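Local atomic coordinates of tyrocidine synthase 2 (PDB entry 6TA8), a protein that belongs to the large multidomain synthetases of bacteria and, in this part of its chain, has the fold of a condensation domain. Residues A[222-227]-A[325-330]; A[277-282]-A[348-353]; A[300-305]-A[383-388]; A[306-311]-A[356-361]. One frame throughout, in Å; residues are numbered along the deposited sequence.

Overall arrangement
Interactions 1 and 3 share one mixed sheet: strand 297-304 is bonded on one flank to strand 383-390 (interaction 3) and on the other to the outermost strand 325-332, which helix 221-229 meets in interaction 1. V329 N lies 2.8 Å from I300 O across that second seam. Interaction 2 pairs two helices packed against this sheet, its centre about 12 Å from that of interaction 3 and about 13 Å from that of interaction 1. Interaction 4, centred about 12 Å from interaction 1, joins the loop leaving strand 297-304 to the turn leading into helix 359-365, whose Y360 packs on W224, Y327 and P328. R307 of interaction 4 is bonded elsewhere, to D168 of the HHxxxDG motif characteristic of condensation domains.

Interaction 1 (A[222-227]-A[325-330]); sequences AYWHNL and SQYPVV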
loop_
_atom_site.group_PDB
_atom_site.type_symbol
_atom_site.label_atom_id
_atom_site.label_comp_id
_atom_site.label_asym_id
_atom_site.label_seq_id
_atom_site.Cartn_x
_atom_site.Cartn_y
_atom_site.Cartn_z
ATOM N N ALA A 222 11.011 14.263 -21.007
ATOM C CA ALA A 222 10.535 14.025 -22.366
ATOM C C ALA A 222 9.571 12.847 -22.428
ATOM O O ALA A 222 8.630 12.858 -23.229
ATOM C CB ALA A 222 11.719 13.793 -23.305
ATOM N N TYR A 223 9.782 11.827 -21.594
ATOM C CA TYR A 223 8.888 10.675 -21.599
ATOM C C TYR A 223 7.535 11.025 -20.992
ATOM O O TYR A 223 6.487 10.756 -21.589
ATOM C CB TYR A 223 9.524 9.506 -20.847
ATOM C CG TYR A 223 8.548 8.392 -20.550
ATOM C CD1 TYR A 223 8.166 7.500 -21.541
ATOM C CD2 TYR A 223 8.000 8.240 -19.282
ATOM C CE1 TYR A 223 7.269 6.484 -21.279
ATOM C CE2 TYR A 223 7.101 7.226 -19.011
ATOM C CZ TYR A 223 6.741 6.351 -20.014
ATOM O OH TYR A 223 5.847 5.339 -19.754
ATOM N N TRP A 224 7.539 11.618 -19.795
ATOM C CA TRP A 224 6.282 11.965 -19.139
ATOM C C TRP A 224 5.520 13.034 -19.910
ATOM O O TRP A 224 4.284 13.038 -19.900
ATOM C CB TRP A 224 6.544 12.429 -17.706
ATOM C CG TRP A 224 7.214 11.401 -16.844
ATOM C CD1 TRP A 224 8.477 11.459 -16.332
ATOM C CD2 TRP A 224 6.655 10.161 -16.391
ATOM N NE1 TRP A 224 8.740 10.334 -15.588
ATOM C CE2 TRP A 224 7.638 9.521 -15.609
ATOM C CE3 TRP A 224 5.421 9.529 -16.570
ATOM C CZ2 TRP A 224 7.425 8.283 -15.007
ATOM C CZ3 TRP A 224 5.211 8.299 -15.972
ATOM C CH2 TRP A 224 6.208 7.689 -15.200
ATOM N N HIS A 225 6.231 13.947 -20.578
ATOM C CA HIS A 225 5.556 14.942 -21.406
ATOM C C HIS A 225 4.973 14.307 -22.660
ATOM O O HIS A 225 3.871 14.667 -23.092
ATOM C CB HIS A 225 6.523 16.066 -21.774
ATOM C CG HIS A 225 5.913 17.134 -22.625
ATOM N ND1 HIS A 225 4.946 17.998 -22.156
ATOM C CD2 HIS A 225 6.131 17.480 -23.916
ATOM C CE1 HIS A 225 4.595 18.829 -23.122
ATOM N NE2 HIS A 225 5.298 18.535 -24.200
ATOM N N ASN A 226 5.703 13.365 -23.265
ATOM C CA ASN A 226 5.165 12.629 -24.404
ATOM C C ASN A 226 3.921 11.844 -24.007
ATOM O O ASN A 226 2.961 11.753 -24.780
ATOM C CB ASN A 226 6.230 11.689 -24.973
ATOM C CG ASN A 226 5.694 10.793 -26.077
ATOM O OD1 ASN A 226 5.054 9.774 -25.812
ATOM N ND2 ASN A 226 5.961 11.167 -27.322
ATOM N N LEU A 227 3.917 11.275 -22.802
ATOM C CA LEU A 227 2.761 10.508 -22.355
ATOM C C LEU A 227 1.543 11.402 -22.153
ATOM O O LEU A 227 0.418 11.004 -22.472
ATOM C CB LEU A 227 3.104 9.753 -21.071
ATOM C CG LEU A 227 2.081 8.732 -20.569
ATOM C CD1 LEU A 227 2.152 7.439 -21.374
ATOM C CD2 LEU A 227 2.280 8.452 -19.088
ATOM N N SER A 325 5.154 4.904 -4.359
ATOM C CA SER A 325 5.295 5.773 -5.518
ATOM C C SER A 325 4.100 5.570 -6.439
ATOM O O SER A 325 3.784 4.434 -6.809
ATOM C CB SER A 325 6.596 5.485 -6.268
ATOM O OG SER A 325 6.492 4.292 -7.028
ATOM N N GLN A 326 3.442 6.665 -6.802
ATOM C CA GLN A 326 2.285 6.635 -7.683
ATOM C C GLN A 326 2.638 7.263 -9.023
ATOM O O GLN A 326 3.329 8.286 -9.078
ATOM C CB GLN A 326 1.095 7.369 -7.057
ATOM C CG GLN A 326 0.501 6.668 -5.845
ATOM C CD GLN A 326 -0.582 7.488 -5.169
ATOM O OE1 GLN A 326 -0.568 8.718 -5.220
ATOM N NE2 GLN A 326 -1.527 6.808 -4.530
ATOM N N TYR A 327 2.159 6.646 -10.106
ATOM C CA TYR A 327 2.436 7.142 -11.446
ATOM C C TYR A 327 1.391 6.597 -12.399
ATOM O O TYR A 327 1.009 5.427 -12.273
ATOM C CB TYR A 327 3.841 6.742 -11.914
ATOM C CG TYR A 327 4.123 5.257 -11.868
ATOM C CD1 TYR A 327 4.460 4.632 -10.675
ATOM C CD2 TYR A 327 4.072 4.484 -13.020
ATOM C CE1 TYR A 327 4.722 3.279 -10.626
ATOM C CE2 TYR A 327 4.337 3.126 -12.982
ATOM C CZ TYR A 327 4.662 2.531 -11.781
ATOM O OH TYR A 327 4.931 1.184 -11.730
ATOM N N PRO A 328 0.913 7.395 -13.352
ATOM C CA PRO A 328 -0.126 6.911 -14.267
ATOM C C PRO A 328 0.439 5.998 -15.346
ATOM O O PRO A 328 1.533 6.217 -15.871
ATOM C CB PRO A 328 -0.686 8.204 -14.871
ATOM C CG PRO A 328 0.460 9.154 -14.825
ATOM C CD PRO A 328 1.245 8.812 -13.585
ATOM N N VAL A 329 -0.331 4.963 -15.672
ATOM C CA VAL A 329 -0.006 4.019 -16.734
ATOM C C VAL A 329 -1.150 4.035 -17.737
ATOM O O VAL A 329 -2.324 3.978 -17.347
ATOM C CB VAL A 329 0.229 2.600 -16.183
ATOM C CG1 VAL A 329 0.410 1.603 -17.320
ATOM C CG2 VAL A 329 1.435 2.584 -15.257
ATOM N N VAL A 330 -0.813 4.118 -19.020
ATOM C CA VAL A 330 -1.796 4.231 -20.091
ATOM C C VAL A 330 -1.907 2.878 -20.780
ATOM O O VAL A 330 -0.991 2.450 -21.490
ATOM C CB VAL A 330 -1.415 5.335 -21.086
ATOM C CG1 VAL A 330 -2.428 5.405 -22.219
ATOM C CG2 VAL A 330 -1.316 6.668 -20.368
#
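L227 and V330 make the tight end of this helix-on-strand contact: L227 CD1 lies 3.7 Å from V330 CG2, the two side chains lying alongside and running opposite ways. With CG anti to the backbone N (chi1 -171°), L227 reaches across from the helix, and its other branch, CD2, sits 4.0 Å from P328 O. Both L227 and V330 are partly exposed, so the closest packing is at the end nearer solvent. The buried end is looser. There CH2 of W224 stands 4.2 Å from Y327 CB, while P328 O meets the indole at its edge, 4.2 Å from W224 CZ3. The indole is held from several sides: Y223 lays CD2 over one face, 3.7 Å above the plane, and NE1 is hydrogen-bonded to E220 OE2 just before the segment. No hydrogen bond joins 222-227 to 325-330, whose axes approach to 10.9 Å at 53°. Helix 221-229 thus rests beside strand 325-332, the outermost strand of this sheet of the condensation domain and antiparallel to strand 297-304, while Y360 of helix 359-365 packs on Y327 and P328 and meets W224 edge-to-face.

Interaction 2 (A[277-282]-A[348-353]); sequences MNDLLL and ENLRRI
D279 OD2 is shared between two partners at the start of helix 277-293: it accepts a hydrogen bond from the backbone N of E276, and R351 NH2 stands 3.7 Å away in a long salt bridge. The contact is a helix-to-helix one within the alpha/beta architecture of the condensation domain, joining 277-282 to the C-terminal part of helix 339-351. R351 arrives at about a right angle to D279, its chain bent at chi2 (-69°). D279 OD2 lies well out of the guanidinium plane, so no N-H points at it and only the charges attract; the carboxylate and guanidinium planes are 50° apart. R351 is exposed, which would probably weaken that attraction further, whereas D279 is buried. Beside the ion pair, CD1 of L350 meets both L282 and the carboxylate. It lies 3.9 Å from L282 CD1, the two leucines crossing at a slant. L350 also touches V329 of strand 325-332, and L281 touches F385 of strand 383-390, so both helices lie on the sheet while meeting each other. The same L350 methyl comes closest to the second carboxylate oxygen, with D279 OD1 3.3 Å from L350 CD1.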
loop_
_atom_site.group_PDB
_atom_site.type_symbol
_atom_site.label_atom_id
_atom_site.label_comp_id
_atom_site.label_asym_id
_atom_site.label_seq_id
_atom_site.Cartn_x
_atom_site.Cartn_y
_atom_site.Cartn_z
ATOM N N MET A 277 4.620 -10.293 -12.652
ATOM C CA MET A 277 3.235 -10.334 -12.191
ATOM C C MET A 277 2.440 -9.139 -12.699
ATOM O O MET A 277 1.287 -9.286 -13.123
ATOM C CB MET A 277 3.191 -10.393 -10.666
ATOM C CG MET A 277 1.784 -10.373 -10.104
ATOM S SD MET A 277 0.903 -11.910 -10.425
ATOM C CE MET A 277 1.954 -13.073 -9.561
ATOM N N ASN A 278 3.038 -7.947 -12.668
ATOM C CA ASN A 278 2.316 -6.739 -13.049
ATOM C C ASN A 278 1.957 -6.709 -14.530
ATOM O O ASN A 278 1.025 -5.994 -14.911
ATOM C CB ASN A 278 3.138 -5.502 -12.686
ATOM C CG ASN A 278 2.911 -5.053 -11.254
ATOM O OD1 ASN A 278 1.772 -4.874 -10.822
ATOM N ND2 ASN A 278 3.996 -4.872 -10.509
ATOM N N ASP A 279 2.666 -7.467 -15.369
ATOM C CA ASP A 279 2.362 -7.471 -16.796
ATOM C C ASP A 279 1.042 -8.180 -17.077
ATOM O O ASP A 279 0.193 -7.665 -17.815
ATOM C CB ASP A 279 3.502 -8.130 -17.575
ATOM C CG ASP A 279 4.769 -7.298 -17.574
ATOM O OD1 ASP A 279 4.668 -6.058 -17.470
ATOM O OD2 ASP A 279 5.867 -7.885 -17.678
ATOM N N LEU A 280 0.850 -9.364 -16.494
ATOM C CA LEU A 280 -0.351 -10.146 -16.767
ATOM C C LEU A 280 -1.578 -9.565 -16.072
ATOM O O LEU A 280 -2.684 -9.614 -16.621
ATOM C CB LEU A 280 -0.136 -11.598 -16.341
ATOM C CG LEU A 280 1.103 -12.283 -16.921
ATOM C CD1 LEU A 280 1.230 -13.704 -16.393
ATOM C CD2 LEU A 280 1.062 -12.271 -18.441
ATOM N N LEU A 281 -1.404 -9.011 -14.870
ATOM C CA LEU A 281 -2.543 -8.465 -14.140
ATOM C C LEU A 281 -3.071 -7.190 -14.786
ATOM O O LEU A 281 -4.280 -6.933 -14.744
ATOM C CB LEU A 281 -2.158 -8.198 -12.685
ATOM C CG LEU A 281 -1.931 -9.431 -11.809
ATOM C CD1 LEU A 281 -1.671 -9.023 -10.368
ATOM C CD2 LEU A 281 -3.117 -10.379 -11.896
ATOM N N LEU A 282 -2.191 -6.382 -15.382
ATOM C CA LEU A 282 -2.638 -5.155 -16.030
ATOM C C LEU A 282 -3.190 -5.412 -17.426
ATOM O O LEU A 282 -4.043 -4.653 -17.899
ATOM C CB LEU A 282 -1.492 -4.143 -16.095
ATOM C CG LEU A 282 -1.107 -3.480 -14.770
ATOM C CD1 LEU A 282 -0.038 -2.419 -14.988
ATOM C CD2 LEU A 282 -2.332 -2.884 -14.091
ATOM N N GLU A 348 5.940 -4.478 -22.898
ATOM C CA GLU A 348 6.865 -3.456 -23.366
ATOM C C GLU A 348 6.397 -2.049 -23.024
ATOM O O GLU A 348 7.206 -1.116 -23.062
ATOM C CB GLU A 348 7.074 -3.582 -24.877
ATOM C CG GLU A 348 7.590 -4.944 -25.321
ATOM C CD GLU A 348 8.898 -5.327 -24.651
ATOM O OE1 GLU A 348 9.735 -4.430 -24.415
ATOM O OE2 GLU A 348 9.090 -6.528 -24.360
ATOM N N ASN A 349 5.115 -1.876 -22.693
ATOM C CA ASN A 349 4.632 -0.567 -22.265
ATOM C C ASN A 349 5.233 -0.172 -20.922
ATOM O O ASN A 349 5.626 0.984 -20.728
ATOM C CB ASN A 349 3.103 -0.577 -22.195
ATOM C CG ASN A 349 2.535 0.684 -21.575
ATOM O OD1 ASN A 349 3.063 1.779 -21.767
ATOM N ND2 ASN A 349 1.449 0.535 -20.826
ATOM N N LEU A 350 5.323 -1.121 -19.988
ATOM C CA LEU A 350 5.859 -0.820 -18.666
ATOM C C LEU A 350 7.383 -0.768 -18.659
ATOM O O LEU A 350 7.967 -0.064 -17.828
ATOM C CB LEU A 350 5.356 -1.848 -17.652
ATOM C CG LEU A 350 3.842 -1.844 -17.423
ATOM C CD1 LEU A 350 3.391 -3.125 -16.742
ATOM C CD2 LEU A 350 3.416 -0.628 -16.616
ATOM N N ARG A 351 8.040 -1.499 -19.564
ATOM C CA ARG A 351 9.491 -1.397 -19.672
ATOM C C ARG A 351 9.920 -0.012 -20.140
ATOM O O ARG A 351 11.009 0.451 -19.788
ATOM C CB ARG A 351 10.028 -2.468 -20.620
ATOM C CG ARG A 351 9.748 -3.896 -20.177
ATOM C CD ARG A 351 10.550 -4.267 -18.943
ATOM N NE ARG A 351 10.355 -5.666 -18.572
ATOM C CZ ARG A 351 9.602 -6.071 -17.555
ATOM N NH1 ARG A 351 8.972 -5.184 -16.798
ATOM N NH2 ARG A 351 9.481 -7.366 -17.293
ATOM N N ARG A 352 9.079 0.658 -20.931
ATOM C CA ARG A 352 9.357 2.029 -21.341
ATOM C C ARG A 352 9.355 2.995 -20.161
ATOM O O ARG A 352 9.958 4.069 -20.254
ATOM C CB ARG A 352 8.334 2.472 -22.390
ATOM C CG ARG A 352 8.704 3.737 -23.147
ATOM C CD ARG A 352 7.549 4.235 -24.006
ATOM N NE ARG A 352 7.249 3.333 -25.114
ATOM C CZ ARG A 352 6.112 2.657 -25.245
ATOM N NH1 ARG A 352 5.153 2.775 -24.335
ATOM N NH2 ARG A 352 5.932 1.860 -26.290
ATOM N N ILE A 353 8.703 2.637 -19.062
ATOM C CA ILE A 353 8.652 3.518 -17.888
ATOM C C ILE A 353 10.004 3.489 -17.182
ATOM O O ILE A 353 10.542 2.397 -16.926
ATOM C CB ILE A 353 7.529 3.085 -16.943
ATOM C CG1 ILE A 353 6.221 2.916 -17.719
ATOM C CG2 ILE A 353 7.361 4.090 -15.811
ATOM C CD1 ILE A 353 5.009 2.680 -16.842
#

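Interaction 3 (A[300-305]-A[383-388]); sequences INLEGH and ISFNYL
N301 is bonded through both of its backbone polar atoms to the strand beside it: its N-H reaches I383 O at 2.7 Å, nearly straight at 170°, and its O accepts from F385 N at 3.1 Å. These two bonds flank S384, the pattern of parallel strands. Paired in register, N301 and S384 put their side chains on the same face of the sheet; with OG anti to its backbone N (chi1 -178°), S384 brings the hydroxyl to N301 O for a weak bond at 3.3 Å. One step on, E303 N donates to F385 O at 3.1 Å. The carboxylate of E303 and the amide of N386 are turned 46° from each other, and the angle is poor for a hydrogen bond; E303 OE2 is bonded instead to Q326 NE2 on the far flank of its strand. The opposite face is apolar. I300 CD1 rests 3.7 Å from I383 CB, and its CG2 lies against F385 CB. L302 and F385 lie side by side, pointing the same way, and L302 CD1 meets the ring edge, 3.5 Å from F385 CD2. F385 continues onto L281 and L285 of helix 277-293. The chemistry is therefore two-sided: the backbone bonds fix the register, polar groups gather on the face of N301 and S384, and aliphatic and aromatic groups on the other pack into the buried interior against the helix.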
loop_
_atom_site.group_PDB
_atom_site.type_symbol
_atom_site.label_atom_id
_atom_site.label_comp_id
_atom_site.label_asym_id
_atom_site.label_seq_id
_atom_site.Cartn_x
_atom_site.Cartn_y
_atom_site.Cartn_z
ATOM N N ILE A 300 -4.520 4.276 -15.509
ATOM C CA ILE A 300 -4.523 3.629 -14.202
ATOM C C ILE A 300 -3.479 4.297 -13.319
ATOM O O ILE A 300 -2.398 4.669 -13.790
ATOM C CB ILE A 300 -4.249 2.117 -14.326
ATOM C CG1 ILE A 300 -5.153 1.496 -15.393
ATOM C CG2 ILE A 300 -4.447 1.418 -12.989
ATOM C CD1 ILE A 300 -6.611 1.441 -15.002
ATOM N N ASN A 301 -3.807 4.448 -12.036
ATOM C CA ASN A 301 -2.873 4.974 -11.040
ATOM C C ASN A 301 -2.210 3.785 -10.357
ATOM O O ASN A 301 -2.674 3.289 -9.330
ATOM C CB ASN A 301 -3.595 5.874 -10.045
ATOM C CG ASN A 301 -2.645 6.579 -9.094
ATOM O OD1 ASN A 301 -1.985 5.943 -8.272
ATOM N ND2 ASN A 301 -2.580 7.902 -9.196
ATOM N N LEU A 302 -1.107 3.321 -10.937
ATOM C CA LEU A 302 -0.409 2.157 -10.411
ATOM C C LEU A 302 0.571 2.571 -9.321
ATOM O O LEU A 302 1.230 3.611 -9.420
ATOM C CB LEU A 302 0.323 1.423 -11.535
ATOM C CG LEU A 302 1.060 0.138 -11.148
ATOM C CD1 LEU A 302 0.099 -1.033 -11.044
ATOM C CD2 LEU A 302 2.147 -0.173 -12.156
ATOM N N GLU A 303 0.660 1.754 -8.277
ATOM C CA GLU A 303 1.520 2.028 -7.136
ATOM C C GLU A 303 2.687 1.050 -7.114
ATOM O O GLU A 303 2.506 -0.153 -7.320
ATOM C CB GLU A 303 0.737 1.937 -5.823
ATOM C CG GLU A 303 -0.459 2.875 -5.749
ATOM C CD GLU A 303 -1.146 2.841 -4.396
ATOM O OE1 GLU A 303 -0.876 1.909 -3.610
ATOM O OE2 GLU A 303 -1.956 3.752 -4.119
ATOM N N GLY A 304 3.889 1.579 -6.866
ATOM C CA GLY A 304 5.085 0.776 -6.767
ATOM C C GLY A 304 5.709 0.889 -5.384
ATOM O O GLY A 304 5.330 1.739 -4.568
ATOM N N HIS A 305 6.683 0.012 -5.129
ATOM C CA HIS A 305 7.336 -0.008 -3.823
ATOM C C HIS A 305 8.065 1.298 -3.539
ATOM O O HIS A 305 8.143 1.725 -2.382
ATOM C CB HIS A 305 8.305 -1.188 -3.735
ATOM C CG HIS A 305 7.630 -2.521 -3.663
ATOM N ND1 HIS A 305 8.320 -3.693 -3.440
ATOM C CD2 HIS A 305 6.327 -2.870 -3.785
ATOM C CE1 HIS A 305 7.472 -4.706 -3.429
ATOM N NE2 HIS A 305 6.256 -4.234 -3.635
ATOM N N ILE A 383 -8.831 4.989 -11.746
ATOM C CA ILE A 383 -8.655 3.648 -11.205
ATOM C C ILE A 383 -7.268 3.559 -10.587
ATOM O O ILE A 383 -6.289 4.037 -11.168
ATOM C CB ILE A 383 -8.836 2.563 -12.286
ATOM C CG1 ILE A 383 -10.144 2.775 -13.049
ATOM C CG2 ILE A 383 -8.797 1.176 -11.664
ATOM C CD1 ILE A 383 -10.349 1.786 -14.174
ATOM N N SER A 384 -7.190 2.951 -9.408
ATOM C CA SER A 384 -5.928 2.718 -8.721
ATOM C C SER A 384 -5.680 1.220 -8.629
ATOM O O SER A 384 -6.578 0.460 -8.250
ATOM C CB SER A 384 -5.937 3.343 -7.324
ATOM O OG SER A 384 -4.693 3.150 -6.672
ATOM N N PHE A 385 -4.468 0.799 -8.982
ATOM C CA PHE A 385 -4.065 -0.597 -8.911
ATOM C C PHE A 385 -2.852 -0.735 -8.003
ATOM O O PHE A 385 -1.978 0.138 -7.981
ATOM C CB PHE A 385 -3.746 -1.161 -10.299
ATOM C CG PHE A 385 -3.638 -2.659 -10.334
ATOM C CD1 PHE A 385 -4.762 -3.445 -10.523
ATOM C CD2 PHE A 385 -2.412 -3.284 -10.171
ATOM C CE1 PHE A 385 -4.666 -4.822 -10.554
ATOM C CE2 PHE A 385 -2.308 -4.661 -10.200
ATOM C CZ PHE A 385 -3.437 -5.430 -10.393
ATOM N N ASN A 386 -2.805 -1.836 -7.256
ATOM C CA ASN A 386 -1.715 -2.091 -6.320
ATOM C C ASN A 386 -1.612 -3.590 -6.094
ATOM O O ASN A 386 -2.571 -4.212 -5.629
ATOM C CB ASN A 386 -1.945 -1.361 -4.993
ATOM C CG ASN A 386 -0.824 -1.592 -3.998
ATOM O OD1 ASN A 386 0.305 -1.905 -4.378
ATOM N ND2 ASN A 386 -1.130 -1.437 -2.715
ATOM N N TYR A 387 -0.457 -4.162 -6.420
ATOM C CA TYR A 387 -0.180 -5.573 -6.188
ATOM C C TYR A 387 0.655 -5.704 -4.921
ATOM O O TYR A 387 1.773 -5.181 -4.853
ATOM C CB TYR A 387 0.544 -6.197 -7.379
ATOM C CG TYR A 387 0.930 -7.640 -7.155
ATOM C CD1 TYR A 387 -0.040 -8.625 -7.032
ATOM C CD2 TYR A 387 2.263 -8.017 -7.060
ATOM C CE1 TYR A 387 0.304 -9.946 -6.824
ATOM C CE2 TYR A 387 2.618 -9.336 -6.852
ATOM C CZ TYR A 387 1.635 -10.297 -6.734
ATOM O OH TYR A 387 1.983 -11.612 -6.528
ATOM N N LEU A 388 0.114 -6.404 -3.924
ATOM C CA LEU A 388 0.753 -6.498 -2.619
ATOM C C LEU A 388 1.742 -7.651 -2.509
ATOM O O LEU A 388 2.553 -7.662 -1.577
ATOM C CB LEU A 388 -0.311 -6.638 -1.526
ATOM C CG LEU A 388 -1.327 -5.497 -1.435
ATOM C CD1 LEU A 388 -2.669 -6.006 -0.933
ATOM C CD2 LEU A 388 -0.806 -4.380 -0.541
#

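Interaction 4 (A[306-311]-A[356-361]); sequences GREDIQ and KGIGYE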
loop_
_atom_site.group_PDB
_atom_site.type_symbol
_atom_site.label_atom_id
_atom_site.label_comp_id
_atom_site.label_asym_id
_atom_site.label_seq_id
_atom_site.Cartn_x
_atom_site.Cartn_y
_atom_site.Cartn_z
ATOM N N GLY A 306 8.603 1.941 -4.574
ATOM C CA GLY A 306 9.267 3.218 -4.412
ATOM C C GLY A 306 10.637 3.162 -3.778
ATOM O O GLY A 306 11.206 4.216 -3.481
ATOM N N ARG A 307 11.183 1.973 -3.554
ATOM C CA ARG A 307 12.525 1.819 -2.991
ATOM C C ARG A 307 13.560 1.636 -4.096
ATOM O O ARG A 307 14.330 0.676 -4.108
ATOM C CB ARG A 307 12.550 0.652 -2.011
ATOM C CG ARG A 307 11.743 0.894 -0.739
ATOM C CD ARG A 307 11.527 -0.397 0.039
ATOM N NE ARG A 307 11.281 -0.156 1.459
ATOM C CZ ARG A 307 10.075 0.017 1.991
ATOM N NH1 ARG A 307 8.996 -0.021 1.220
ATOM N NH2 ARG A 307 9.945 0.229 3.295
ATOM N N GLU A 308 13.581 2.570 -5.044
ATOM C CA GLU A 308 14.446 2.479 -6.207
ATOM C C GLU A 308 15.772 3.193 -5.948
ATOM O O GLU A 308 16.015 3.749 -4.874
ATOM C CB GLU A 308 13.745 3.057 -7.436
ATOM C CG GLU A 308 12.363 2.480 -7.694
ATOM C CD GLU A 308 12.412 1.055 -8.210
ATOM O OE1 GLU A 308 13.398 0.698 -8.889
ATOM O OE2 GLU A 308 11.462 0.291 -7.936
ATOM N N ASP A 309 16.641 3.179 -6.955
ATOM C CA ASP A 309 17.955 3.806 -6.859
ATOM C C ASP A 309 17.814 5.303 -7.106
ATOM O O ASP A 309 17.555 5.733 -8.234
ATOM C CB ASP A 309 18.918 3.170 -7.858
ATOM C CG ASP A 309 20.310 3.775 -7.800
ATOM O OD1 ASP A 309 20.648 4.411 -6.780
ATOM O OD2 ASP A 309 21.068 3.612 -8.780
ATOM N N ILE A 310 17.981 6.098 -6.051
ATOM C CA ILE A 310 17.976 7.551 -6.168
ATOM C C ILE A 310 19.407 8.045 -6.012
ATOM O O ILE A 310 19.650 9.119 -5.448
ATOM C CB ILE A 310 17.039 8.199 -5.131
ATOM C CG1 ILE A 310 17.414 7.757 -3.715
ATOM C CG2 ILE A 310 15.588 7.847 -5.431
ATOM C CD1 ILE A 310 16.634 8.466 -2.628
ATOM N N GLN A 311 20.360 7.253 -6.512
ATOM C CA GLN A 311 21.791 7.522 -6.402
ATOM C C GLN A 311 22.239 7.514 -4.943
ATOM O O GLN A 311 21.443 7.218 -4.045
ATOM C CB GLN A 311 22.151 8.850 -7.076
ATOM C CG GLN A 311 21.796 8.905 -8.557
ATOM C CD GLN A 311 21.947 10.295 -9.145
ATOM O OE1 GLN A 311 22.261 11.252 -8.438
ATOM N NE2 GLN A 311 21.718 10.412 -10.448
ATOM N N LYS A 356 10.505 2.446 -12.585
ATOM C CA LYS A 356 9.217 2.101 -11.978
ATOM C C LYS A 356 8.418 3.348 -11.602
ATOM O O LYS A 356 7.751 3.391 -10.567
ATOM C CB LYS A 356 9.406 1.191 -10.762
ATOM C CG LYS A 356 10.284 -0.022 -11.026
ATOM C CD LYS A 356 9.540 -1.083 -11.819
ATOM C CE LYS A 356 10.205 -2.441 -11.669
ATOM N NZ LYS A 356 10.403 -2.800 -10.236
ATOM N N GLY A 357 8.502 4.377 -12.444
ATOM C CA GLY A 357 7.699 5.575 -12.268
ATOM C C GLY A 357 7.940 6.342 -10.989
ATOM O O GLY A 357 7.098 7.156 -10.602
ATOM N N ILE A 358 9.072 6.114 -10.318
ATOM C CA ILE A 358 9.340 6.826 -9.071
ATOM C C ILE A 358 9.526 8.317 -9.327
ATOM O O ILE A 358 9.223 9.145 -8.459
ATOM C CB ILE A 358 10.561 6.216 -8.354
ATOM C CG1 ILE A 358 10.748 6.848 -6.971
ATOM C CG2 ILE A 358 11.823 6.387 -9.190
ATOM C CD1 ILE A 358 11.995 6.384 -6.249
ATOM N N GLY A 359 10.000 8.689 -10.516
ATOM C CA GLY A 359 10.307 10.077 -10.799
ATOM C C GLY A 359 9.128 10.957 -11.148
ATOM O O GLY A 359 9.305 12.174 -11.260
ATOM N N TYR A 360 7.934 10.385 -11.317
ATOM C CA TYR A 360 6.786 11.184 -11.743
ATOM C C TYR A 360 6.409 12.220 -10.690
ATOM O O TYR A 360 6.484 13.429 -10.936
ATOM C CB TYR A 360 5.593 10.278 -12.054
ATOM C CG TYR A 360 4.403 11.037 -12.600
ATOM C CD1 TYR A 360 4.332 11.374 -13.944
ATOM C CD2 TYR A 360 3.357 11.427 -11.771
ATOM C CE1 TYR A 360 3.253 12.071 -14.451
ATOM C CE2 TYR A 360 2.273 12.127 -12.270
ATOM C CZ TYR A 360 2.227 12.446 -13.612
ATOM O OH TYR A 360 1.153 13.141 -14.119
ATOM N N GLU A 361 5.993 11.761 -9.507
ATOM C CA GLU A 361 5.542 12.683 -8.473
ATOM C C GLU A 361 6.691 13.420 -7.798
ATOM O O GLU A 361 6.453 14.442 -7.145
ATOM C CB GLU A 361 4.711 11.942 -7.426
ATOM C CG GLU A 361 3.288 11.653 -7.878
ATOM C CD GLU A 361 2.297 12.680 -7.374
ATOM O OE1 GLU A 361 2.504 13.218 -6.265
ATOM O OE2 GLU A 361 1.316 12.965 -8.093
#
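I358 and K356 take hold of the loop 306-311 at two neighbouring points. The terminal methyl of I358 is the hub: I358 CD1 lies 3.6 Å from G306 O, 3.9 Å from E308 CB and 4.0 Å from I310 CG2. I358 gets there with CG1 anti to the backbone N (chi1 -173°), its side chain antiparallel to that of E308 and at about a right angle to that of I310. E308 bends at chi2 and turns its carboxylate toward the lysine chain, E308 OE2 being 3.3 Å from K356 CG. The charged end is farther off: K356 NZ and E308 OE2 are 4.0 Å apart, a long salt bridge at the exposed edge of the contact, so the aliphatic stem of K356 touches more closely than its amine. Behind this first shell, an Asx turn shapes the loop, D309 OD1 accepting from Q311 N at 2.9 Å from above the carboxylate plane, and D309 O is bonded to K355 NZ. G306 helps turn the chain away from the strand with a positive phi of 75°. R307 instead forms a salt bridge with D168 of the HHxxxDG motif and a cation-pi contact with F323. I310 packs on W204, L208 and Y211 of helix 201-212, placing the loop between that helix and the start of helix 359-365, where Y360 leans on strand 325-332.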